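Local coordinates for beta-lactamase-like protein (Koribacter versatilis, PDB 6B9V) that probably acts as a metal-dependent diphosphatase of the PhnP family, cleaving reactive photoproducts of FAD with a two-manganese centre in a metallo-beta-lactamase fold, at residues 226-231 with 256-261; 36-41 with 63-68; 21-26 with 232-237; 240-243 with 249-252; 76-81 with 176-181. One frame throughout, in Å; residues are numbered along the deposited sequence.

Contact 1. Residues 226-231 with 256-261; sequences HTYFTH and LKLEFE. With MN (manganese (II) ion), chain C.
Leu-256 and Leu-258 pack against different atoms of the Tyr-228 ring, and apart from one methyl against the hydroxyl oxygen the contact between 226-231 and 256-261 is carbon against carbon. Leu-256 brings only its CD2 methyl, which lies 3.7 Å from Tyr-228 CD2 and equally near CE2, the two side chains crossing at about a right angle. Leu-258 and Tyr-228 extend toward each other from opposite directions, and the leucine uses both branches: CD1 approaches Tyr-228 CE1 at 3.5 Å, while CD2 lies 3.3 Å from Tyr-228 OH. All three methyls lie on one side of the ring, obliquely placed, and together they run from CD2 to the hydroxyl.

Strand 226-230 belongs to one of the two mixed sheets that make up the metallo-beta-lactamase sandwich, and strand 257-263 is an outermost strand of the other. Tyr-228 and Leu-258 therefore pack between sheets, without backbone pairing; the CA atoms of Tyr-228 and Leu-256 are 10.2 Å apart. A chi1 of -64°, which puts CG of Tyr-228 opposite its own carbonyl carbon, sends the ring toward the second sheet. Further out, Phe-197 of strand 195-199 meets the tyrosine ring at a shallow angle and also touches Leu-258, and Val-9 backs Leu-256. At the end of 226-231, His-231 NE2 binds a manganese ion at 2.2 Å, well away from this packing.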
# COMPACT_ATOMS: atom_id res chain seq x y z
N HIS A 226 -27.79 -2.99 14.56
CA HIS A 226 -26.41 -2.81 15.01
C HIS A 226 -25.71 -1.75 14.17
O HIS A 226 -25.74 -1.80 12.93
CB HIS A 226 -25.63 -4.13 14.94
CG HIS A 226 -26.15 -5.17 15.88
ND1 HIS A 226 -27.00 -6.17 15.48
CD2 HIS A 226 -25.97 -5.33 17.21
CE1 HIS A 226 -27.32 -6.92 16.52
NE2 HIS A 226 -26.71 -6.44 17.59
N THR A 227 -25.08 -0.79 14.85
CA THR A 227 -24.36 0.26 14.16
C THR A 227 -22.86 0.10 14.48
O THR A 227 -22.48 -0.11 15.63
CB THR A 227 -24.85 1.67 14.57
OG1 THR A 227 -26.26 1.80 14.32
CG2 THR A 227 -24.09 2.75 13.80
N TYR A 228 -22.02 0.20 13.46
CA TYR A 228 -20.58 0.10 13.62
C TYR A 228 -19.92 1.36 13.11
O TYR A 228 -20.31 1.89 12.07
CB TYR A 228 -20.03 -1.11 12.85
CG TYR A 228 -20.56 -2.40 13.40
CD1 TYR A 228 -21.74 -2.95 12.90
CD2 TYR A 228 -19.93 -3.03 14.45
CE1 TYR A 228 -22.24 -4.11 13.42
CE2 TYR A 228 -20.43 -4.21 14.97
CZ TYR A 228 -21.58 -4.74 14.44
OH TYR A 228 -22.10 -5.90 14.96
N PHE A 229 -18.91 1.84 13.83
CA PHE A 229 -18.18 3.02 13.37
C PHE A 229 -16.88 2.61 12.68
O PHE A 229 -16.23 1.63 13.08
CB PHE A 229 -17.87 3.97 14.52
CG PHE A 229 -19.09 4.61 15.16
CD1 PHE A 229 -20.29 4.73 14.45
CD2 PHE A 229 -19.04 5.08 16.45
CE1 PHE A 229 -21.41 5.33 15.04
CE2 PHE A 229 -20.15 5.68 17.06
CZ PHE A 229 -21.33 5.81 16.35
N THR A 230 -16.48 3.39 11.69
CA THR A 230 -15.25 3.06 10.96
C THR A 230 -14.51 4.36 10.62
O THR A 230 -14.95 5.44 11.02
CB THR A 230 -15.57 2.23 9.69
OG1 THR A 230 -14.35 1.76 9.08
CG2 THR A 230 -16.37 3.06 8.68
N HIS A 231 -13.39 4.25 9.90
CA HIS A 231 -12.49 5.38 9.59
C HIS A 231 -11.89 5.97 10.87
O HIS A 231 -11.65 7.17 10.98
CB HIS A 231 -13.22 6.46 8.78
CG HIS A 231 -12.33 7.18 7.81
ND1 HIS A 231 -11.33 8.04 8.22
CD2 HIS A 231 -12.27 7.15 6.46
CE1 HIS A 231 -10.70 8.52 7.16
NE2 HIS A 231 -11.24 7.98 6.08
N LEU A 256 -13.73 -8.07 11.35
CA LEU A 256 -15.12 -8.26 11.75
C LEU A 256 -15.98 -8.81 10.61
O LEU A 256 -15.98 -8.26 9.51
CB LEU A 256 -15.72 -6.93 12.23
CG LEU A 256 -17.20 -6.91 12.60
CD1 LEU A 256 -17.49 -7.87 13.74
CD2 LEU A 256 -17.58 -5.47 12.99
N LYS A 257 -16.70 -9.89 10.86
CA LYS A 257 -17.60 -10.45 9.87
C LYS A 257 -19.04 -10.40 10.38
O LYS A 257 -19.30 -10.73 11.53
CB LYS A 257 -17.21 -11.90 9.52
CG LYS A 257 -15.92 -11.99 8.72
CD LYS A 257 -15.61 -13.42 8.29
CE LYS A 257 -14.42 -13.47 7.35
NZ LYS A 257 -14.74 -12.99 5.97
N LEU A 258 -19.96 -9.98 9.52
CA LEU A 258 -21.35 -9.77 9.89
C LEU A 258 -22.28 -10.38 8.87
O LEU A 258 -22.08 -10.21 7.67
CB LEU A 258 -21.63 -8.28 10.00
CG LEU A 258 -20.83 -7.49 11.03
CD1 LEU A 258 -20.98 -5.98 10.78
CD2 LEU A 258 -21.29 -7.88 12.44
N GLU A 259 -23.31 -11.07 9.34
CA GLU A 259 -24.27 -11.71 8.45
C GLU A 259 -25.47 -10.81 8.28
O GLU A 259 -25.89 -10.15 9.23
CB GLU A 259 -24.69 -13.08 8.99
CG GLU A 259 -25.46 -13.92 7.98
CD GLU A 259 -25.87 -15.27 8.53
OE1 GLU A 259 -25.14 -15.82 9.38
OE2 GLU A 259 -26.92 -15.79 8.09
N PHE A 260 -26.02 -10.75 7.07
CA PHE A 260 -27.23 -9.96 6.84
C PHE A 260 -28.01 -10.53 5.66
O PHE A 260 -27.62 -11.55 5.11
CB PHE A 260 -26.89 -8.48 6.62
CG PHE A 260 -26.16 -8.20 5.34
CD1 PHE A 260 -26.83 -7.62 4.27
CD2 PHE A 260 -24.81 -8.49 5.21
CE1 PHE A 260 -26.16 -7.35 3.09
CE2 PHE A 260 -24.13 -8.22 4.04
CZ PHE A 260 -24.80 -7.65 2.97
N GLU A 261 -29.12 -9.90 5.30
CA GLU A 261 -29.94 -10.45 4.24
C GLU A 261 -29.98 -9.54 3.03
O GLU A 261 -29.90 -8.31 3.16
CB GLU A 261 -31.36 -10.72 4.74
CG GLU A 261 -32.08 -9.50 5.25
CD GLU A 261 -33.52 -9.80 5.63
OE1 GLU A 261 -33.76 -10.87 6.24
OE2 GLU A 261 -34.40 -8.99 5.31
MN MN C . -10.95 8.35 3.96

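Contact 2. Residues 36-41 with 63-68; sequences RRLRPS and ALREGI
Arg-65 reaches from the last turn of helix 59-66 to lay its guanidinium over the side chain of Leu-38. The CD1 methyl of Leu-38 sits above one face of the group, 3.3 Å from its plane and displaced toward the rim, with NH2 of Arg-65 its nearest atom at 3.4 Å from CD1. The long side chain is not extended: it bends at chi2 and again at chi3 (75°), and these bends turn the guanidinium flat against the leucine.

Arg-36 takes the other course. With CG opposite the backbone N (chi1 179°) and the chain straight as far as NE, it slides past Arg-65 in the reverse direction, the two guanidinium planes 55° apart. Their NH1 atoms come within 3.6 Å, a close approach of like charges that a water probably eases by accepting from both, at 2.6 Å from Arg-36 NH1 and 2.8 Å from Arg-65 NH1. It lies at the edge of each group, in plane. Carboxylates outside the two segments probably offset the charges further: Glu-61 forms a salt bridge with Arg-36 NH2, and Asp-254 OD2 with Arg-65 NH2. Asp-254 OD2 also accepts from the backbone N of Leu-38, tying the loop to the same acid that holds Arg-65.

Beyond Arg-65 the chain leaves the helix at Gly-67, whose positive phi accompanies bonds from Ile-68 N to Ala-63 O and from Gly-67 N to Leu-64 O. This is a Schellman motif, a classic C-terminal helix ending.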
# COMPACT_ATOMS: atom_id res chain seq x y z
N ARG A 36 -5.08 -2.10 16.03
CA ARG A 36 -4.37 -2.10 14.76
C ARG A 36 -5.39 -2.02 13.65
O ARG A 36 -6.24 -2.90 13.52
CB ARG A 36 -3.50 -3.35 14.60
CG ARG A 36 -2.73 -3.41 13.27
CD ARG A 36 -2.00 -4.78 13.12
NE ARG A 36 -1.04 -4.84 12.01
CZ ARG A 36 -1.38 -5.03 10.74
NH1 ARG A 36 -2.66 -5.15 10.40
NH2 ARG A 36 -0.46 -5.08 9.79
N ARG A 37 -5.30 -0.97 12.84
CA ARG A 37 -6.33 -0.70 11.85
C ARG A 37 -5.74 -0.33 10.48
O ARG A 37 -5.04 0.68 10.36
CB ARG A 37 -7.24 0.44 12.34
CG ARG A 37 -7.80 0.27 13.76
CD ARG A 37 -8.85 1.39 14.01
NE ARG A 37 -9.36 1.38 15.37
CZ ARG A 37 -10.38 0.63 15.80
NH1 ARG A 37 -11.00 -0.20 14.98
NH2 ARG A 37 -10.77 0.72 17.07
N LEU A 38 -6.02 -1.14 9.46
CA LEU A 38 -5.64 -0.78 8.09
C LEU A 38 -6.63 0.23 7.50
O LEU A 38 -7.65 0.55 8.12
CB LEU A 38 -5.56 -2.03 7.21
CG LEU A 38 -4.64 -3.12 7.74
CD1 LEU A 38 -4.60 -4.33 6.80
CD2 LEU A 38 -3.23 -2.55 7.96
N ARG A 39 -6.34 0.75 6.31
CA ARG A 39 -7.16 1.76 5.71
C ARG A 39 -8.59 1.25 5.36
O ARG A 39 -8.77 0.08 5.24
CB ARG A 39 -6.46 2.43 4.52
CG ARG A 39 -5.58 3.62 4.88
CD ARG A 39 -4.51 3.33 5.89
NE ARG A 39 -3.37 2.63 5.34
CZ ARG A 39 -2.33 3.19 4.78
NH1 ARG A 39 -2.22 4.50 4.68
NH2 ARG A 39 -1.40 2.45 4.29
N PRO A 40 -9.55 2.16 5.19
CA PRO A 40 -10.96 1.73 5.30
C PRO A 40 -11.60 1.10 4.06
O PRO A 40 -11.60 1.69 2.98
CB PRO A 40 -11.68 3.03 5.69
CG PRO A 40 -10.88 4.12 5.04
CD PRO A 40 -9.42 3.63 5.13
N SER A 41 -12.17 -0.10 4.23
CA SER A 41 -12.72 -0.90 3.11
C SER A 41 -13.51 -2.09 3.65
O SER A 41 -13.16 -2.63 4.70
CB SER A 41 -11.60 -1.41 2.19
OG SER A 41 -12.08 -2.30 1.20
N ALA A 63 -6.42 -8.53 1.08
CA ALA A 63 -6.79 -9.67 0.24
C ALA A 63 -6.10 -10.96 0.70
O ALA A 63 -6.73 -12.01 0.78
CB ALA A 63 -6.45 -9.38 -1.23
N LEU A 64 -4.82 -10.88 1.01
CA LEU A 64 -4.08 -12.06 1.44
C LEU A 64 -4.64 -12.57 2.76
O LEU A 64 -4.85 -13.77 2.93
CB LEU A 64 -2.58 -11.75 1.59
CG LEU A 64 -1.83 -11.51 0.29
CD1 LEU A 64 -0.42 -11.03 0.60
CD2 LEU A 64 -1.80 -12.81 -0.55
N ARG A 65 -4.89 -11.63 3.66
CA ARG A 65 -5.50 -11.88 4.96
C ARG A 65 -6.80 -12.67 4.87
O ARG A 65 -7.08 -13.56 5.69
CB ARG A 65 -5.81 -10.52 5.62
CG ARG A 65 -5.70 -10.44 7.07
CD ARG A 65 -5.17 -9.07 7.41
NE ARG A 65 -6.16 -8.00 7.27
CZ ARG A 65 -6.28 -7.06 8.19
NH1 ARG A 65 -5.48 -7.11 9.25
NH2 ARG A 65 -7.18 -6.09 8.09
N GLU A 66 -7.62 -12.30 3.89
CA GLU A 66 -8.93 -12.94 3.78
C GLU A 66 -9.02 -14.02 2.70
O GLU A 66 -10.10 -14.56 2.45
CB GLU A 66 -9.99 -11.88 3.51
CG GLU A 66 -10.18 -10.94 4.69
CD GLU A 66 -10.95 -11.60 5.82
OE1 GLU A 66 -10.95 -11.06 6.95
OE2 GLU A 66 -11.55 -12.67 5.58
N GLY A 67 -7.89 -14.34 2.07
CA GLY A 67 -7.84 -15.38 1.06
C GLY A 67 -8.65 -15.08 -0.19
O GLY A 67 -9.20 -16.00 -0.81
N ILE A 68 -8.73 -13.81 -0.57
CA ILE A 68 -9.45 -13.43 -1.79
C ILE A 68 -8.77 -13.98 -3.04
O ILE A 68 -7.58 -13.75 -3.26
CB ILE A 68 -9.57 -11.90 -1.92
CG1 ILE A 68 -10.42 -11.34 -0.77
CG2 ILE A 68 -10.17 -11.52 -3.29
CD1 ILE A 68 -10.47 -9.81 -0.74
O HOH W 1 -5.17 -5.10 11.11

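Contact 3. Residues 21-26 with 232-237; sequences IGCDCA and ISHDLP. With ZN (zinc ion), chain F.
Cys-23 and Cys-25 meet His-234 through a shared zinc ion, although they lie more than 200 residues apart from it in the chain, and practically all contact between 21-26 and 232-237 passes through that metal. The site is of the three-cysteine, one-histidine type: Cys-23, Cys-25 and His-234 bind from these two segments, and Cys-28 completes it. It is separate from the dimanganese centre, the side chain of His-234 lying about 11 Å from that of His-231.

Both thiolate ligands of 21-26 bind at 2.3 Å, SG of Cys-23 and SG of Cys-25 alike, but they meet the imidazole differently. Cys-23 SG lies at the ring edge, 89° off the normal and 3.6 Å from His-234 ND1, whereas Cys-25 SG stands obliquely to the ring at 58°. Different rotations bring the two sulfurs to the one zinc: SG is opposite the backbone N in Cys-23 (chi1 -176°), while in Cys-25 it sits between N and the carbonyl carbon. Cys-23 SG also accepts a hydrogen bond from the backbone N of Cys-25, which would help to moderate the thiolate's charge.

The histidine is presented by a type I turn from Ser-233 to Leu-236, reinforced by an ST turn in which Asp-235 N donates to Ser-233 OG at 3.2 Å.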
# COMPACT_ATOMS: atom_id res chain seq x y z
N ILE A 21 2.48 6.29 11.79
CA ILE A 21 3.94 6.22 11.78
C ILE A 21 4.56 7.32 12.63
O ILE A 21 4.18 8.49 12.51
CB ILE A 21 4.51 6.35 10.35
CG1 ILE A 21 3.92 5.29 9.43
CG2 ILE A 21 6.02 6.17 10.37
CD1 ILE A 21 4.50 5.33 8.02
N GLY A 22 5.49 6.94 13.51
CA GLY A 22 6.26 7.89 14.29
C GLY A 22 5.63 8.27 15.62
O GLY A 22 6.28 8.92 16.45
N CYS A 23 4.37 7.88 15.83
CA CYS A 23 3.61 8.29 17.00
C CYS A 23 3.74 7.28 18.13
O CYS A 23 3.60 6.08 17.92
CB CYS A 23 2.12 8.48 16.65
SG CYS A 23 1.11 9.12 18.03
N ASP A 24 3.99 7.79 19.34
CA ASP A 24 4.15 6.92 20.50
C ASP A 24 3.03 7.07 21.52
O ASP A 24 3.24 6.76 22.69
CB ASP A 24 5.49 7.18 21.18
CG ASP A 24 6.68 6.84 20.29
OD1 ASP A 24 6.61 5.82 19.57
OD2 ASP A 24 7.67 7.60 20.31
N CYS A 25 1.85 7.51 21.09
CA CYS A 25 0.74 7.74 22.03
C CYS A 25 0.18 6.41 22.54
O CYS A 25 0.55 5.34 22.03
CB CYS A 25 -0.38 8.56 21.35
SG CYS A 25 -1.51 7.60 20.28
N ALA A 26 -0.71 6.47 23.52
CA ALA A 26 -1.24 5.26 24.14
C ALA A 26 -1.86 4.30 23.13
O ALA A 26 -1.57 3.11 23.14
CB ALA A 26 -2.27 5.61 25.22
N ILE A 232 -11.60 5.09 11.81
CA ILE A 232 -11.23 5.45 13.18
C ILE A 232 -9.75 5.85 13.30
O ILE A 232 -8.89 5.15 12.78
CB ILE A 232 -11.51 4.28 14.13
CG1 ILE A 232 -13.02 3.96 14.15
CG2 ILE A 232 -10.98 4.58 15.54
CD1 ILE A 232 -13.31 2.54 14.58
N SER A 233 -9.48 6.94 14.01
CA SER A 233 -8.11 7.44 14.22
C SER A 233 -7.54 7.01 15.58
O SER A 233 -8.25 6.42 16.40
CB SER A 233 -8.08 8.97 14.12
OG SER A 233 -8.56 9.55 15.33
N HIS A 234 -6.27 7.32 15.83
CA HIS A 234 -5.67 6.96 17.12
C HIS A 234 -6.25 7.74 18.30
O HIS A 234 -5.90 7.49 19.47
CB HIS A 234 -4.12 7.11 17.06
CG HIS A 234 -3.61 8.49 16.79
ND1 HIS A 234 -2.34 8.92 17.10
CD2 HIS A 234 -4.26 9.58 16.30
CE1 HIS A 234 -2.20 10.19 16.77
NE2 HIS A 234 -3.35 10.62 16.28
N ASP A 235 -7.17 8.64 18.02
CA ASP A 235 -7.86 9.37 19.08
C ASP A 235 -8.81 8.48 19.88
O ASP A 235 -9.20 8.84 20.99
CB ASP A 235 -8.65 10.55 18.49
CG ASP A 235 -8.97 11.62 19.52
OD1 ASP A 235 -8.02 12.08 20.18
OD2 ASP A 235 -10.16 11.99 19.66
N LEU A 236 -9.20 7.34 19.31
CA LEU A 236 -10.22 6.48 19.92
C LEU A 236 -9.70 5.09 20.29
O LEU A 236 -9.54 4.24 19.41
CB LEU A 236 -11.42 6.34 18.97
CG LEU A 236 -12.10 7.63 18.48
CD1 LEU A 236 -13.17 7.35 17.43
CD2 LEU A 236 -12.71 8.35 19.65
N PRO A 237 -9.46 4.84 21.59
CA PRO A 237 -9.04 3.51 22.07
C PRO A 237 -10.16 2.50 21.86
O PRO A 237 -11.31 2.83 22.17
CB PRO A 237 -8.78 3.74 23.57
CG PRO A 237 -8.73 5.24 23.75
CD PRO A 237 -9.61 5.81 22.69
ZN ZN F . -0.85 7.88 18.05

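Contact 4. Residues 240-243 with 249-252; sequences ETNR and IQLA
Asn-242 and Leu-251 make the shortest link between helix 238-244 and strand 249-251. The backbone N of Leu-251 donates to OD1 of Asn-242 at 2.6 Å, a short bond that arrives in the carbonyl plane on a lone pair and is nearly straight at 163°. A second hydrogen bond runs from Gln-250 NE2 to the backbone O of Asn-242 at 3.2 Å. The same NE2 donates to Ile-249 O at 2.7 Å, so one amide nitrogen spans the helix carbonyl and its own strand. The bend of the glutamine at chi2 (-77°) folds the amide back to reach both acceptors, each near the amide plane.

Stacking adds to these bonds. The Asn-242 and Gln-250 amides lie one over the other with planes 28° apart, Gln-250 OE1 coming within 3.5 Å of Asn-242 CG.

The apolar contact is between Leu-251 and Thr-241, whose side chains cross at about a right angle: the CD1 methyl of Leu-251 lies 3.7 Å from Thr-241 CB. The threonine hydroxyl is engaged elsewhere, bonded to Pro-237 O, and Leu-212 of helix 212-222 touches both Thr-241 and Leu-251.

Strand 226-230, helix 238-244 and strand 249-251 form a beta-alpha-beta unit. The two bonds fasten its helix to the edge strand through amide groups, fixing the Gln-250 amide by both of its donor hydrogens, while the buried threonine-leucine pair packs beside them.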
# COMPACT_ATOMS: atom_id res chain seq x y z
N GLU A 240 -11.86 0.71 25.37
CA GLU A 240 -12.32 1.71 26.32
C GLU A 240 -13.51 2.48 25.74
O GLU A 240 -14.44 2.82 26.47
CB GLU A 240 -11.19 2.68 26.70
CG GLU A 240 -11.48 3.42 27.99
CD GLU A 240 -10.29 4.21 28.49
OE1 GLU A 240 -9.16 4.03 27.98
OE2 GLU A 240 -10.49 5.02 29.42
N THR A 241 -13.47 2.74 24.43
CA THR A 241 -14.57 3.43 23.75
C THR A 241 -15.78 2.53 23.67
O THR A 241 -16.89 2.98 23.92
CB THR A 241 -14.19 3.89 22.32
OG1 THR A 241 -13.08 4.79 22.38
CG2 THR A 241 -15.35 4.59 21.64
N ASN A 242 -15.58 1.26 23.32
CA ASN A 242 -16.72 0.36 23.17
C ASN A 242 -17.42 0.07 24.49
O ASN A 242 -18.63 -0.15 24.53
CB ASN A 242 -16.30 -0.95 22.51
CG ASN A 242 -16.29 -0.85 21.00
OD1 ASN A 242 -16.76 0.14 20.43
ND2 ASN A 242 -15.75 -1.86 20.34
N ARG A 243 -16.66 0.09 25.58
CA ARG A 243 -17.24 -0.12 26.90
C ARG A 243 -18.22 1.01 27.25
O ARG A 243 -19.15 0.82 28.04
CB ARG A 243 -16.13 -0.23 27.96
CG ARG A 243 -16.55 -0.89 29.27
CD ARG A 243 -15.35 -1.55 29.97
NE ARG A 243 -14.27 -0.60 30.23
CZ ARG A 243 -13.06 -0.68 29.68
NH1 ARG A 243 -12.77 -1.67 28.84
NH2 ARG A 243 -12.13 0.23 29.98
N ILE A 249 -24.37 -0.03 19.44
CA ILE A 249 -23.42 0.86 18.78
C ILE A 249 -22.00 0.50 19.19
O ILE A 249 -21.69 0.44 20.38
CB ILE A 249 -23.71 2.35 19.13
CG1 ILE A 249 -25.15 2.72 18.76
CG2 ILE A 249 -22.75 3.28 18.44
CD1 ILE A 249 -25.56 4.15 19.14
N GLN A 250 -21.12 0.21 18.23
CA GLN A 250 -19.75 -0.17 18.58
C GLN A 250 -18.76 0.32 17.53
O GLN A 250 -19.14 0.49 16.37
CB GLN A 250 -19.62 -1.70 18.71
CG GLN A 250 -20.40 -2.36 19.84
CD GLN A 250 -19.75 -2.18 21.20
OE1 GLN A 250 -18.98 -3.04 21.65
NE2 GLN A 250 -20.07 -1.07 21.88
N LEU A 251 -17.49 0.51 17.91
CA LEU A 251 -16.45 0.65 16.89
C LEU A 251 -16.28 -0.68 16.17
O LEU A 251 -16.24 -1.74 16.82
CB LEU A 251 -15.10 1.07 17.51
CG LEU A 251 -15.07 2.33 18.39
CD1 LEU A 251 -13.64 2.59 18.86
CD2 LEU A 251 -15.60 3.54 17.64
N ALA A 252 -16.18 -0.64 14.85
CA ALA A 252 -15.76 -1.84 14.10
C ALA A 252 -14.31 -2.23 14.41
O ALA A 252 -13.58 -1.47 15.06
CB ALA A 252 -15.93 -1.62 12.60

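Contact 5. Residues 76-81 with 176-181; sequences YTHGHA and LTDFSS. With MN (manganese (II) ion), chain D; MN (manganese (II) ion), chain C.
Asp-178 and His-78 meet at a manganese ion, in the dinuclear metal centre of the metallo-beta-lactamase fold, where the 76-81 loop supplies the HxH part of the HxHxDH signature. Here the contact is tight. Asp-178 OD1 bridges both metals, 2.4 Å from the manganese it shares with His-78 and His-80 and 2.2 Å from the second one. His-78 NE2 binds the shared ion at 2.2 Å and His-80 ND1 does so at 2.0 Å. NE2 of His-78 and OD1 of Asp-178 come within 3.2 Å as common ligands of that metal, not as a hydrogen-bonded pair. The aspartate oxygen approaches the edge of the His-78 ring, the ring and carboxylate planes 56° apart. His-160 adds to the first ion, while Asp-82, His-83 and His-231 complete the protein ligands of the second.

Away from the metals the packing is looser. Thr-77 and Thr-177 touch through their CG2 methyls alone, 4.1 Å apart, their side chains crossing at about a right angle in the buried interior. On the solvent side His-80 is exposed, and its ring edge comes no nearer to Asp-178 than 4.4 Å, from ND1 to OD1.

A second shell sets the first histidine. Thr-77 OG1, itself bonded to Asp-54 OD2, accepts from the far nitrogen of the imidazole: His-78 ND1 donates to it at 2.9 Å, almost exactly in the ring plane.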
# COMPACT_ATOMS: atom_id res chain seq x y z
N TYR A 76 -16.66 2.20 -5.72
CA TYR A 76 -15.96 3.28 -5.02
C TYR A 76 -16.87 4.28 -4.31
O TYR A 76 -17.88 4.73 -4.88
CB TYR A 76 -15.05 4.05 -5.99
CG TYR A 76 -13.82 3.25 -6.36
CD1 TYR A 76 -13.80 2.44 -7.48
CD2 TYR A 76 -12.69 3.29 -5.56
CE1 TYR A 76 -12.67 1.69 -7.82
CE2 TYR A 76 -11.56 2.54 -5.87
CZ TYR A 76 -11.56 1.75 -7.02
OH TYR A 76 -10.44 1.00 -7.35
N THR A 77 -16.50 4.66 -3.08
CA THR A 77 -17.18 5.76 -2.39
C THR A 77 -16.71 7.14 -2.92
O THR A 77 -17.54 8.04 -3.15
CB THR A 77 -16.94 5.70 -0.86
OG1 THR A 77 -15.54 5.77 -0.59
CG2 THR A 77 -17.52 4.42 -0.27
N HIS A 78 -15.40 7.29 -3.11
CA HIS A 78 -14.81 8.54 -3.60
C HIS A 78 -13.34 8.33 -3.92
O HIS A 78 -12.82 7.22 -3.77
CB HIS A 78 -14.98 9.71 -2.60
CG HIS A 78 -14.24 9.54 -1.30
ND1 HIS A 78 -14.35 8.41 -0.51
CD2 HIS A 78 -13.42 10.38 -0.62
CE1 HIS A 78 -13.63 8.56 0.58
NE2 HIS A 78 -13.04 9.75 0.54
N GLY A 79 -12.67 9.41 -4.34
CA GLY A 79 -11.35 9.30 -4.94
C GLY A 79 -10.12 9.66 -4.12
O GLY A 79 -9.02 9.74 -4.67
N HIS A 80 -10.30 9.86 -2.82
CA HIS A 80 -9.17 10.13 -1.93
C HIS A 80 -8.19 8.96 -1.92
O HIS A 80 -8.57 7.81 -2.13
CB HIS A 80 -9.66 10.45 -0.51
CG HIS A 80 -10.20 11.84 -0.38
ND1 HIS A 80 -10.99 12.24 0.68
CD2 HIS A 80 -10.07 12.92 -1.18
CE1 HIS A 80 -11.33 13.51 0.52
NE2 HIS A 80 -10.78 13.95 -0.60
N ALA A 81 -6.92 9.27 -1.67
CA ALA A 81 -5.85 8.29 -1.77
C ALA A 81 -6.04 7.04 -0.91
O ALA A 81 -5.72 5.91 -1.36
CB ALA A 81 -4.53 8.96 -1.42
N LEU A 176 -21.43 3.76 5.06
CA LEU A 176 -21.24 5.20 4.85
C LEU A 176 -19.96 5.68 5.52
O LEU A 176 -19.91 5.77 6.75
CB LEU A 176 -22.40 6.01 5.42
CG LEU A 176 -23.65 6.22 4.56
CD1 LEU A 176 -24.40 4.93 4.37
CD2 LEU A 176 -24.52 7.27 5.24
N THR A 177 -18.96 6.02 4.75
CA THR A 177 -17.71 6.49 5.34
C THR A 177 -17.39 7.89 4.82
O THR A 177 -18.00 8.33 3.85
CB THR A 177 -16.54 5.52 5.05
OG1 THR A 177 -15.37 5.96 5.73
CG2 THR A 177 -16.27 5.43 3.54
N ASP A 178 -16.45 8.57 5.48
CA ASP A 178 -15.96 9.88 5.02
C ASP A 178 -17.09 10.89 4.81
O ASP A 178 -17.26 11.43 3.71
CB ASP A 178 -15.16 9.73 3.71
CG ASP A 178 -13.84 8.97 3.90
OD1 ASP A 178 -12.76 9.59 3.76
OD2 ASP A 178 -13.90 7.77 4.18
N PHE A 179 -17.87 11.14 5.84
CA PHE A 179 -18.85 12.22 5.74
C PHE A 179 -18.74 13.11 6.95
O PHE A 179 -18.37 12.65 8.04
CB PHE A 179 -20.29 11.69 5.62
CG PHE A 179 -20.79 10.98 6.85
CD1 PHE A 179 -21.35 11.68 7.91
CD2 PHE A 179 -20.70 9.59 6.94
CE1 PHE A 179 -21.79 11.03 9.05
CE2 PHE A 179 -21.16 8.92 8.07
CZ PHE A 179 -21.69 9.64 9.14
N SER A 180 -19.07 14.37 6.72
CA SER A 180 -19.26 15.33 7.80
C SER A 180 -20.76 15.54 8.02
O SER A 180 -21.17 15.94 9.10
CB SER A 180 -18.55 16.65 7.50
OG SER A 180 -18.84 17.14 6.20
N SER A 181 -21.57 15.27 7.01
CA SER A 181 -23.02 15.35 7.20
C SER A 181 -23.78 14.49 6.19
O SER A 181 -23.23 14.09 5.14
CB SER A 181 -23.52 16.80 7.13
OG SER A 181 -23.36 17.36 5.84
MN MN D . -11.99 11.06 2.03
MN MN C . -10.95 8.35 3.96

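Contacts 1 and 4 share a sheet: strands 226-230 and 249-251 are neighbours in it, and contact 4 is nested within the loop that contact 1 closes, their centres about 12 Å apart. Contact 1 also reaches the other sheet through strand 257-263. Contact 5 lies nearest the middle of the chain, about 17 Å from contact 1 between centres, and both touch the same manganese ion. Contact 3, its centre about 21 Å from that of contact 5, closes a loop enclosing contacts 2 and 5. Residues of contacts 2, 3 and 5 reach the second subunit. The 226-237 region thus leads from inter-sheet packing past a manganese ligand to the zinc site.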